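Local coordinates for protein TatD-related deoxyribonuclease (Thermotoga maritima, PDB 1J6O) that probably acts as a metal-dependent deoxyribonuclease of the TatD family, hydrolysing phosphodiester bonds in DNA, at residues R160-F166 with L179-G184; E103-F109 with V137-A143. One frame throughout, in Å; residues are numbered along the deposited sequence.

Contact 1. Residues R160-F166 with L179-G184; sequences RGVIHAF and LGFLLG
Strands 161-163 and 181-184 run parallel, their short axes 4.5 Å apart at the closest point and 44° from each other in direction. Leu-182 is gripped from both its backbone polar atoms. Its N donates to Gly-161 O, and its O accepts from Ile-163 N. Gly-184 N then bonds to Ile-163 O. Past the strand, Phe-166 N returns to Gly-184 O, 3.0 Å away. Near Arg-160 and Gly-180, two waters bridge the chains. Both donate to Gly-180 O, one accepting from Arg-160 N and the other from Gly-161 N.

The Phe-181 ring is sandwiched. Arg-160 CB sits over the centre of one face, 3.8 Å from the ring centroid. Ile-163 CD1 lies over the opposite face, nearer the rim, in a second CH-pi contact. The two side chains Ile-163 and Phe-181 cross at about a right angle. The backbone angles at Gly-161 call for glycine, since a CB would jam against the carbonyl O of Arg-160. A Schellman motif at Gly-180 ends helix 170-179 and turns the chain into the second strand. The contact thus closes a beta-alpha-beta unit of the TIM-barrel fold, with helix 170-179 as the crossover.

Phe-166 has CG anti to its N (chi1 -180°), which lays the ring alongside Leu-183. Leu-183 CD1 rests over the ring centre at 4.1 Å from the centroid, and CD2 approaches Phe-166 CD1. Ala-173 of the crossover helix touches both residues. On the other sheet face Val-162 CG1 packs 3.6 Å from Gly-184 N. His-164, a predicted metal ligand, points away from strand 181-184; its ND1 bonds to Glu-212.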
ATOM      1  N   ARG A 160      -6.488  -9.465  -6.302  1.00 20.99           N
ATOM      2  CA  ARG A 160      -5.753  -9.819  -5.092  1.00 18.08           C
ATOM      3  C   ARG A 160      -5.293  -8.608  -4.277  1.00 15.22           C
ATOM      4  O   ARG A 160      -5.577  -8.504  -3.066  1.00 12.52           O
ATOM      5  CB  ARG A 160      -4.559 -10.682  -5.468  1.00 22.42           C
ATOM      6  CG  ARG A 160      -4.939 -11.815  -6.417  1.00 27.40           C
ATOM      7  CD  ARG A 160      -4.753 -13.162  -5.785  1.00 32.62           C
ATOM      8  NE  ARG A 160      -5.072 -14.246  -6.713  1.00 33.61           N
ATOM      9  CZ  ARG A 160      -6.299 -14.546  -7.126  1.00 34.22           C
ATOM     10  NH1 ARG A 160      -7.347 -13.844  -6.704  1.00 35.24           N
ATOM     11  NH2 ARG A 160      -6.476 -15.569  -7.950  1.00 35.07           N
ATOM     12  N   GLY A 161      -4.570  -7.709  -4.930  1.00 12.48           N
ATOM     13  CA  GLY A 161      -4.093  -6.529  -4.224  1.00 10.95           C
ATOM     14  C   GLY A 161      -2.636  -6.171  -4.444  1.00 10.85           C
ATOM     15  O   GLY A 161      -2.047  -6.398  -5.507  1.00  9.69           O
ATOM     16  N   VAL A 162      -2.039  -5.620  -3.397  1.00  8.42           N
ATOM     17  CA  VAL A 162      -0.658  -5.207  -3.446  1.00  8.29           C
ATOM     18  C   VAL A 162       0.124  -5.602  -2.220  1.00  9.35           C
ATOM     19  O   VAL A 162      -0.404  -5.544  -1.106  1.00  9.68           O
ATOM     20  CB  VAL A 162      -0.594  -3.667  -3.503  1.00  8.91           C
ATOM     21  CG1 VAL A 162       0.805  -3.217  -3.723  1.00  8.91           C
ATOM     22  CG2 VAL A 162      -1.563  -3.131  -4.598  1.00  9.64           C
ATOM     23  N   ILE A 163       1.381  -5.986  -2.421  1.00  9.78           N
ATOM     24  CA  ILE A 163       2.266  -6.351  -1.309  1.00  9.65           C
ATOM     25  C   ILE A 163       2.991  -5.007  -1.253  1.00  9.92           C
ATOM     26  O   ILE A 163       3.871  -4.697  -2.073  1.00 10.09           O
ATOM     27  CB  ILE A 163       3.259  -7.458  -1.666  1.00 12.68           C
ATOM     28  CG1 ILE A 163       2.488  -8.707  -2.112  1.00 11.82           C
ATOM     29  CG2 ILE A 163       4.148  -7.757  -0.452  1.00 12.20           C
ATOM     30  CD1 ILE A 163       1.460  -9.200  -1.075  1.00 12.39           C
ATOM     31  N   HIS A 164       2.617  -4.190  -0.287  1.00 10.65           N
ATOM     32  CA  HIS A 164       3.223  -2.880  -0.169  1.00 11.17           C
ATOM     33  C   HIS A 164       4.671  -2.850   0.319  1.00 11.74           C
ATOM     34  O   HIS A 164       5.108  -3.743   1.039  1.00 11.03           O
ATOM     35  CB  HIS A 164       2.272  -2.021   0.676  1.00 13.85           C
ATOM     36  CG  HIS A 164       2.807  -1.617   2.005  1.00 13.42           C
ATOM     37  ND1 HIS A 164       3.511  -0.447   2.201  1.00 14.46           N
ATOM     38  CD2 HIS A 164       2.711  -2.207   3.220  1.00 17.34           C
ATOM     39  CE1 HIS A 164       3.826  -0.338   3.478  1.00 14.81           C
ATOM     40  NE2 HIS A 164       3.352  -1.391   4.115  1.00 14.28           N
ATOM     41  N   ALA A 165       5.413  -1.831  -0.105  1.00 12.44           N
ATOM     42  CA  ALA A 165       6.830  -1.673   0.285  1.00 14.23           C
ATOM     43  C   ALA A 165       7.538  -3.018   0.154  1.00 15.40           C
ATOM     44  O   ALA A 165       8.251  -3.461   1.077  1.00 14.73           O
ATOM     45  CB  ALA A 165       6.928  -1.168   1.733  1.00 15.56           C
ATOM     46  N   PHE A 166       7.344  -3.656  -0.996  1.00 13.24           N
ATOM     47  CA  PHE A 166       7.954  -4.963  -1.258  1.00 16.99           C
ATOM     48  C   PHE A 166       9.438  -4.916  -0.899  1.00 16.19           C
ATOM     49  O   PHE A 166      10.182  -4.076  -1.408  1.00 16.64           O
ATOM     50  CB  PHE A 166       7.800  -5.363  -2.728  1.00 15.11           C
ATOM     51  CG  PHE A 166       8.401  -6.694  -3.030  1.00 18.45           C
ATOM     52  CD1 PHE A 166       7.754  -7.858  -2.639  1.00 19.30           C
ATOM     53  CD2 PHE A 166       9.635  -6.787  -3.655  1.00 18.97           C
ATOM     54  CE1 PHE A 166       8.331  -9.107  -2.865  1.00 21.13           C
ATOM     55  CE2 PHE A 166      10.217  -8.040  -3.880  1.00 19.41           C
ATOM     56  CZ  PHE A 166       9.562  -9.186  -3.485  1.00 20.17           C
ATOM     57  N   LEU A 179       0.838 -15.143  -7.877  1.00 20.21           N
ATOM     58  CA  LEU A 179      -0.379 -15.356  -7.091  1.00 19.41           C
ATOM     59  C   LEU A 179      -1.407 -14.301  -7.493  1.00 19.03           C
ATOM     60  O   LEU A 179      -2.598 -14.418  -7.167  1.00 18.82           O
ATOM     61  CB  LEU A 179      -0.066 -15.244  -5.587  1.00 20.17           C
ATOM     62  CG  LEU A 179      -1.078 -15.706  -4.537  1.00 21.58           C
ATOM     63  CD1 LEU A 179      -1.561 -17.108  -4.853  1.00 22.61           C
ATOM     64  CD2 LEU A 179      -0.408 -15.688  -3.153  1.00 21.90           C
ATOM     65  N   GLY A 180      -0.948 -13.268  -8.199  1.00 17.14           N
ATOM     66  CA  GLY A 180      -1.864 -12.222  -8.629  1.00 15.80           C
ATOM     67  C   GLY A 180      -1.726 -10.850  -7.964  1.00 14.91           C
ATOM     68  O   GLY A 180      -2.546  -9.961  -8.184  1.00 12.55           O
ATOM     69  N   PHE A 181      -0.699 -10.681  -7.148  1.00 13.36           N
ATOM     70  CA  PHE A 181      -0.486  -9.402  -6.474  1.00 12.67           C
ATOM     71  C   PHE A 181       0.438  -8.538  -7.264  1.00 13.71           C
ATOM     72  O   PHE A 181       1.154  -9.037  -8.119  1.00 12.45           O
ATOM     73  CB  PHE A 181       0.183  -9.626  -5.125  1.00 13.11           C
ATOM     74  CG  PHE A 181      -0.735 -10.111  -4.085  1.00 11.89           C
ATOM     75  CD1 PHE A 181      -0.966 -11.475  -3.923  1.00 13.70           C
ATOM     76  CD2 PHE A 181      -1.412  -9.214  -3.280  1.00 13.65           C
ATOM     77  CE1 PHE A 181      -1.875 -11.928  -2.958  1.00 13.27           C
ATOM     78  CE2 PHE A 181      -2.306  -9.651  -2.327  1.00 12.04           C
ATOM     79  CZ  PHE A 181      -2.546 -11.012  -2.161  1.00 12.65           C
ATOM     80  N   LEU A 182       0.382  -7.231  -6.995  1.00 11.88           N
ATOM     81  CA  LEU A 182       1.253  -6.270  -7.646  1.00 10.65           C
ATOM     82  C   LEU A 182       2.182  -5.904  -6.469  1.00  9.66           C
ATOM     83  O   LEU A 182       1.857  -6.191  -5.305  1.00  9.73           O
ATOM     84  CB  LEU A 182       0.492  -5.052  -8.161  1.00 12.91           C
ATOM     85  CG  LEU A 182       0.337  -5.187  -9.689  1.00 15.66           C
ATOM     86  CD1 LEU A 182      -0.536  -6.380 -10.005  1.00 17.75           C
ATOM     87  CD2 LEU A 182      -0.226  -3.908 -10.277  1.00 18.63           C
ATOM     88  N   LEU A 183       3.322  -5.301  -6.767  1.00  6.78           N
ATOM     89  CA  LEU A 183       4.295  -4.914  -5.748  1.00  8.46           C
ATOM     90  C   LEU A 183       4.439  -3.401  -5.602  1.00  7.53           C
ATOM     91  O   LEU A 183       4.602  -2.684  -6.591  1.00  9.38           O
ATOM     92  CB  LEU A 183       5.668  -5.509  -6.105  1.00  8.72           C
ATOM     93  CG  LEU A 183       5.629  -6.985  -6.494  1.00 13.18           C
ATOM     94  CD1 LEU A 183       7.031  -7.424  -6.851  1.00 13.72           C
ATOM     95  CD2 LEU A 183       5.086  -7.829  -5.340  1.00 12.90           C
ATOM     96  N   GLY A 184       4.377  -2.935  -4.359  1.00  8.14           N
ATOM     97  CA  GLY A 184       4.503  -1.519  -4.069  1.00  8.06           C
ATOM     98  C   GLY A 184       5.952  -1.104  -3.911  1.00  7.38           C
ATOM     99  O   GLY A 184       6.712  -1.670  -3.104  1.00 10.14           O
TER
HETATM  100  O   HOH W   1      -5.432  -9.939  -8.984  1.00 24.37           O
HETATM  101  O   HOH W   2      -3.406  -7.251  -7.670  1.00 21.77           O

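Contact 2. Residues E103-F109 with V137-A143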
ATOM      1  N   GLU A 103      -4.049  -1.743   6.289  1.00  8.95           N
ATOM      2  CA  GLU A 103      -2.901  -2.638   6.335  1.00 10.76           C
ATOM      3  C   GLU A 103      -3.082  -3.926   7.138  1.00  9.20           C
ATOM      4  O   GLU A 103      -3.635  -3.921   8.240  1.00 10.88           O
ATOM      5  CB  GLU A 103      -1.708  -1.833   6.884  1.00 13.79           C
ATOM      6  CG  GLU A 103      -0.387  -2.222   6.286  1.00 20.59           C
ATOM      7  CD  GLU A 103       0.715  -1.213   6.568  1.00 23.64           C
ATOM      8  OE1 GLU A 103       0.456   0.016   6.573  1.00 22.89           O
ATOM      9  OE2 GLU A 103       1.858  -1.668   6.774  1.00 25.57           O
ATOM     10  N   THR A 104      -2.679  -5.041   6.542  1.00  8.99           N
ATOM     11  CA  THR A 104      -2.787  -6.338   7.218  1.00  8.54           C
ATOM     12  C   THR A 104      -1.620  -7.194   6.739  1.00  9.73           C
ATOM     13  O   THR A 104      -1.109  -7.000   5.639  1.00 10.92           O
ATOM     14  CB  THR A 104      -4.149  -7.043   6.928  1.00 10.46           C
ATOM     15  OG1 THR A 104      -4.212  -8.273   7.670  1.00  8.27           O
ATOM     16  CG2 THR A 104      -4.324  -7.330   5.463  1.00  7.21           C
ATOM     17  N   GLY A 105      -1.159  -8.117   7.573  1.00  7.91           N
ATOM     18  CA  GLY A 105      -0.051  -8.943   7.142  1.00  8.45           C
ATOM     19  C   GLY A 105       0.707  -9.511   8.313  1.00  9.54           C
ATOM     20  O   GLY A 105       0.119  -9.772   9.369  1.00 10.05           O
ATOM     21  N   LEU A 106       2.014  -9.673   8.125  1.00 10.71           N
ATOM     22  CA  LEU A 106       2.893 -10.222   9.146  1.00  9.62           C
ATOM     23  C   LEU A 106       4.191  -9.444   9.243  1.00 11.66           C
ATOM     24  O   LEU A 106       4.763  -9.038   8.222  1.00 10.51           O
ATOM     25  CB  LEU A 106       3.281 -11.663   8.775  1.00 11.98           C
ATOM     26  CG  LEU A 106       2.205 -12.689   8.479  1.00 11.24           C
ATOM     27  CD1 LEU A 106       2.868 -14.007   8.035  1.00 12.33           C
ATOM     28  CD2 LEU A 106       1.357 -12.883   9.740  1.00 14.70           C
ATOM     29  N   ASP A 107       4.658  -9.238  10.467  1.00 11.92           N
ATOM     30  CA  ASP A 107       5.913  -8.528  10.698  1.00 14.90           C
ATOM     31  C   ASP A 107       6.659  -9.374  11.737  1.00 15.33           C
ATOM     32  O   ASP A 107       6.370  -9.299  12.930  1.00 14.70           O
ATOM     33  CB  ASP A 107       5.709  -7.108  11.237  1.00 17.08           C
ATOM     34  CG  ASP A 107       7.042  -6.403  11.513  1.00 20.09           C
ATOM     35  OD1 ASP A 107       8.063  -7.098  11.672  1.00 21.27           O
ATOM     36  OD2 ASP A 107       7.095  -5.159  11.569  1.00 23.82           O
ATOM     37  N   PHE A 108       7.582 -10.208  11.269  1.00 15.94           N
ATOM     38  CA  PHE A 108       8.352 -11.060  12.178  1.00 18.95           C
ATOM     39  C   PHE A 108       9.693 -10.421  12.500  1.00 21.98           C
ATOM     40  O   PHE A 108      10.607 -11.065  13.034  1.00 21.65           O
ATOM     41  CB  PHE A 108       8.544 -12.457  11.579  1.00 16.76           C
ATOM     42  CG  PHE A 108       7.272 -13.249  11.488  1.00 16.23           C
ATOM     43  CD1 PHE A 108       6.099 -12.767  12.063  1.00 13.21           C
ATOM     44  CD2 PHE A 108       7.242 -14.480  10.849  1.00 16.78           C
ATOM     45  CE1 PHE A 108       4.921 -13.495  11.998  1.00 13.73           C
ATOM     46  CE2 PHE A 108       6.052 -15.228  10.781  1.00 17.69           C
ATOM     47  CZ  PHE A 108       4.900 -14.736  11.349  1.00 15.65           C
ATOM     48  N   PHE A 109       9.824  -9.149  12.145  1.00 24.43           N
ATOM     49  CA  PHE A 109      11.059  -8.451  12.423  1.00 27.21           C
ATOM     50  C   PHE A 109      10.882  -7.787  13.782  1.00 28.70           C
ATOM     51  O   PHE A 109      11.703  -8.001  14.665  1.00 28.71           O
ATOM     52  CB  PHE A 109      11.372  -7.386  11.361  1.00 29.20           C
ATOM     53  CG  PHE A 109      12.578  -6.556  11.690  1.00 31.49           C
ATOM     54  CD1 PHE A 109      13.858  -7.105  11.625  1.00 33.19           C
ATOM     55  CD2 PHE A 109      12.434  -5.245  12.125  1.00 31.75           C
ATOM     56  CE1 PHE A 109      14.981  -6.354  11.996  1.00 33.80           C
ATOM     57  CE2 PHE A 109      13.542  -4.489  12.498  1.00 33.90           C
ATOM     58  CZ  PHE A 109      14.817  -5.040  12.435  1.00 33.19           C
ATOM     59  N   VAL A 137      -4.262  -4.798   0.955  1.00  8.96           N
ATOM     60  CA  VAL A 137      -3.102  -3.920   1.031  1.00  8.90           C
ATOM     61  C   VAL A 137      -2.320  -4.719   2.085  1.00  8.53           C
ATOM     62  O   VAL A 137      -2.615  -4.640   3.272  1.00  7.53           O
ATOM     63  CB  VAL A 137      -3.501  -2.520   1.543  1.00 10.15           C
ATOM     64  CG1 VAL A 137      -2.293  -1.749   1.989  1.00 14.09           C
ATOM     65  CG2 VAL A 137      -4.217  -1.778   0.411  1.00 14.00           C
ATOM     66  N   VAL A 138      -1.321  -5.475   1.626  1.00  8.81           N
ATOM     67  CA  VAL A 138      -0.497  -6.327   2.491  1.00  9.16           C
ATOM     68  C   VAL A 138       0.852  -5.826   2.919  1.00  8.44           C
ATOM     69  O   VAL A 138       1.630  -5.295   2.126  1.00  8.78           O
ATOM     70  CB  VAL A 138      -0.332  -7.728   1.818  1.00  8.82           C
ATOM     71  CG1 VAL A 138       0.379  -8.719   2.756  1.00 10.04           C
ATOM     72  CG2 VAL A 138      -1.700  -8.263   1.411  1.00  8.89           C
ATOM     73  N   HIS A 139       1.131  -6.019   4.203  1.00  8.64           N
ATOM     74  CA  HIS A 139       2.391  -5.602   4.803  1.00 11.54           C
ATOM     75  C   HIS A 139       3.144  -6.873   5.162  1.00 12.49           C
ATOM     76  O   HIS A 139       2.608  -7.713   5.873  1.00 10.58           O
ATOM     77  CB  HIS A 139       2.084  -4.809   6.080  1.00 14.33           C
ATOM     78  CG  HIS A 139       3.292  -4.498   6.912  1.00 18.81           C
ATOM     79  ND1 HIS A 139       4.002  -3.326   6.783  1.00 24.31           N
ATOM     80  CD2 HIS A 139       3.897  -5.195   7.902  1.00 20.80           C
ATOM     81  CE1 HIS A 139       4.991  -3.308   7.662  1.00 23.06           C
ATOM     82  NE2 HIS A 139       4.950  -4.435   8.353  1.00 23.39           N
ATOM     83  N   ILE A 140       4.374  -7.023   4.678  1.00 12.00           N
ATOM     84  CA  ILE A 140       5.158  -8.228   5.002  1.00 14.59           C
ATOM     85  C   ILE A 140       6.583  -7.806   5.347  1.00 16.12           C
ATOM     86  O   ILE A 140       7.246  -7.130   4.550  1.00 14.52           O
ATOM     87  CB  ILE A 140       5.271  -9.221   3.814  1.00 14.78           C
ATOM     88  CG1 ILE A 140       3.891  -9.700   3.355  1.00 13.97           C
ATOM     89  CG2 ILE A 140       6.155 -10.415   4.245  1.00 16.27           C
ATOM     90  CD1 ILE A 140       3.916 -10.587   2.100  1.00 15.38           C
ATOM     91  N   ARG A 141       7.050  -8.174   6.540  1.00 16.96           N
ATOM     92  CA  ARG A 141       8.412  -7.830   6.973  1.00 19.36           C
ATOM     93  C   ARG A 141       9.032  -9.152   7.469  1.00 19.77           C
ATOM     94  O   ARG A 141       8.547  -9.741   8.426  1.00 18.25           O
ATOM     95  CB  ARG A 141       8.371  -6.790   8.100  1.00 22.05           C
ATOM     96  CG  ARG A 141       9.724  -6.134   8.471  1.00 29.79           C
ATOM     97  CD  ARG A 141      10.356  -5.377   7.287  1.00 34.23           C
ATOM     98  NE  ARG A 141       9.351  -4.935   6.311  1.00 38.69           N
ATOM     99  CZ  ARG A 141       9.616  -4.318   5.154  1.00 41.17           C
ATOM    100  NH1 ARG A 141      10.874  -4.045   4.793  1.00 40.51           N
ATOM    101  NH2 ARG A 141       8.611  -3.985   4.340  1.00 42.63           N
ATOM    102  N   ASP A 142      10.076  -9.620   6.784  1.00 20.38           N
ATOM    103  CA  ASP A 142      10.754 -10.872   7.147  1.00 21.96           C
ATOM    104  C   ASP A 142       9.787 -12.040   7.396  1.00 21.22           C
ATOM    105  O   ASP A 142       9.963 -12.836   8.329  1.00 20.69           O
ATOM    106  CB  ASP A 142      11.634 -10.655   8.383  1.00 25.04           C
ATOM    107  CG  ASP A 142      12.784  -9.683   8.123  1.00 29.79           C
ATOM    108  OD1 ASP A 142      13.137  -9.492   6.943  1.00 33.68           O
ATOM    109  OD2 ASP A 142      13.348  -9.122   9.087  1.00 31.53           O
ATOM    110  N   ALA A 143       8.768 -12.149   6.558  1.00 19.64           N
ATOM    111  CA  ALA A 143       7.781 -13.216   6.696  1.00 18.98           C
ATOM    112  C   ALA A 143       7.192 -13.565   5.338  1.00 18.56           C
ATOM    113  O   ALA A 143       6.041 -13.987   5.256  1.00 18.04           O
ATOM    114  CB  ALA A 143       6.654 -12.770   7.640  1.00 17.16           C
TER
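Glu-103 OE2 lies 2.7 Å from His-139 ND1, and a cis peptide bond precedes this glutamate. The carboxylate and imidazole planes are 41° apart, and Glu-103 CG also packs on His-139 CB. The other oxygen of Glu-103, OE1, bonds to His-17 NE2, while OE2 takes a weak bond from His-164 NE2. The chain turns a corner at Glu-103, then strand 104-107 runs parallel to strand 137-141, with axes 2° apart in direction.

Five backbone bonds join the segments, from Thr-104 N to Val-137 O through to Phe-108 N to Arg-141 O. Gly-105 has no room for a CB, which would run into His-139 O; its CA makes a CA-H...O contact of 3.2 Å to that oxygen. The pair belongs to a beta-alpha-beta unit of the TIM barrel, crossing over by helix 115-132.

Beyond the strands, Ala-143 CB is wedged between Leu-106 CB, 3.7 Å off, and one face of the Phe-108 ring. It sits 4.0 Å from that ring's centroid, toward the rim. Ala-143 occupies the N-cap position, right before helix 144-153.

With chi1 at 178°, the Asp-107 carboxylate swings away from its own N and comes against Arg-141 CB. OD1 accepts from Phe-109 N at 2.7 Å, an Asx turn, and also from Arg-110 N. OD2 meets the His-139 ring at its edge, 3.9 Å from NE2. Without this carboxylate, as with an alanine here, Phe-109 N and Arg-110 N would probably lose their shared acceptor and the chain after the strand would be freer to move.

Glu-103 and His-139 are predicted ligands of two different divalent cations, so their closeness here is consistent with a two-metal site formed by side chains of neighbouring barrel strands.

Overall arrangement
Contacts 1 and 2 are both largely buried pairs of parallel strands in one barrel sheet. They adjoin, since strands 136-141 and 161-163 are neighbours: His-164 N reaches Val-138 O, and Val-138 N reaches Val-162 O. Helix 144-153 touches residues of both. Each closes a beta-alpha-beta unit, contact 2 first along the chain. Contact 1 is chiefly apolar, and its more open end is bridged by water. Contact 2 also has an apolar face, Leu-106, Phe-108 and Ile-140 against helices, but adds carboxylates and an imidazole; its far end, at Phe-109 and Asp-142, is exposed. The predicted metal ligands Glu-103, His-139 and His-164 converge from the two contacts, probably forming part of the active site.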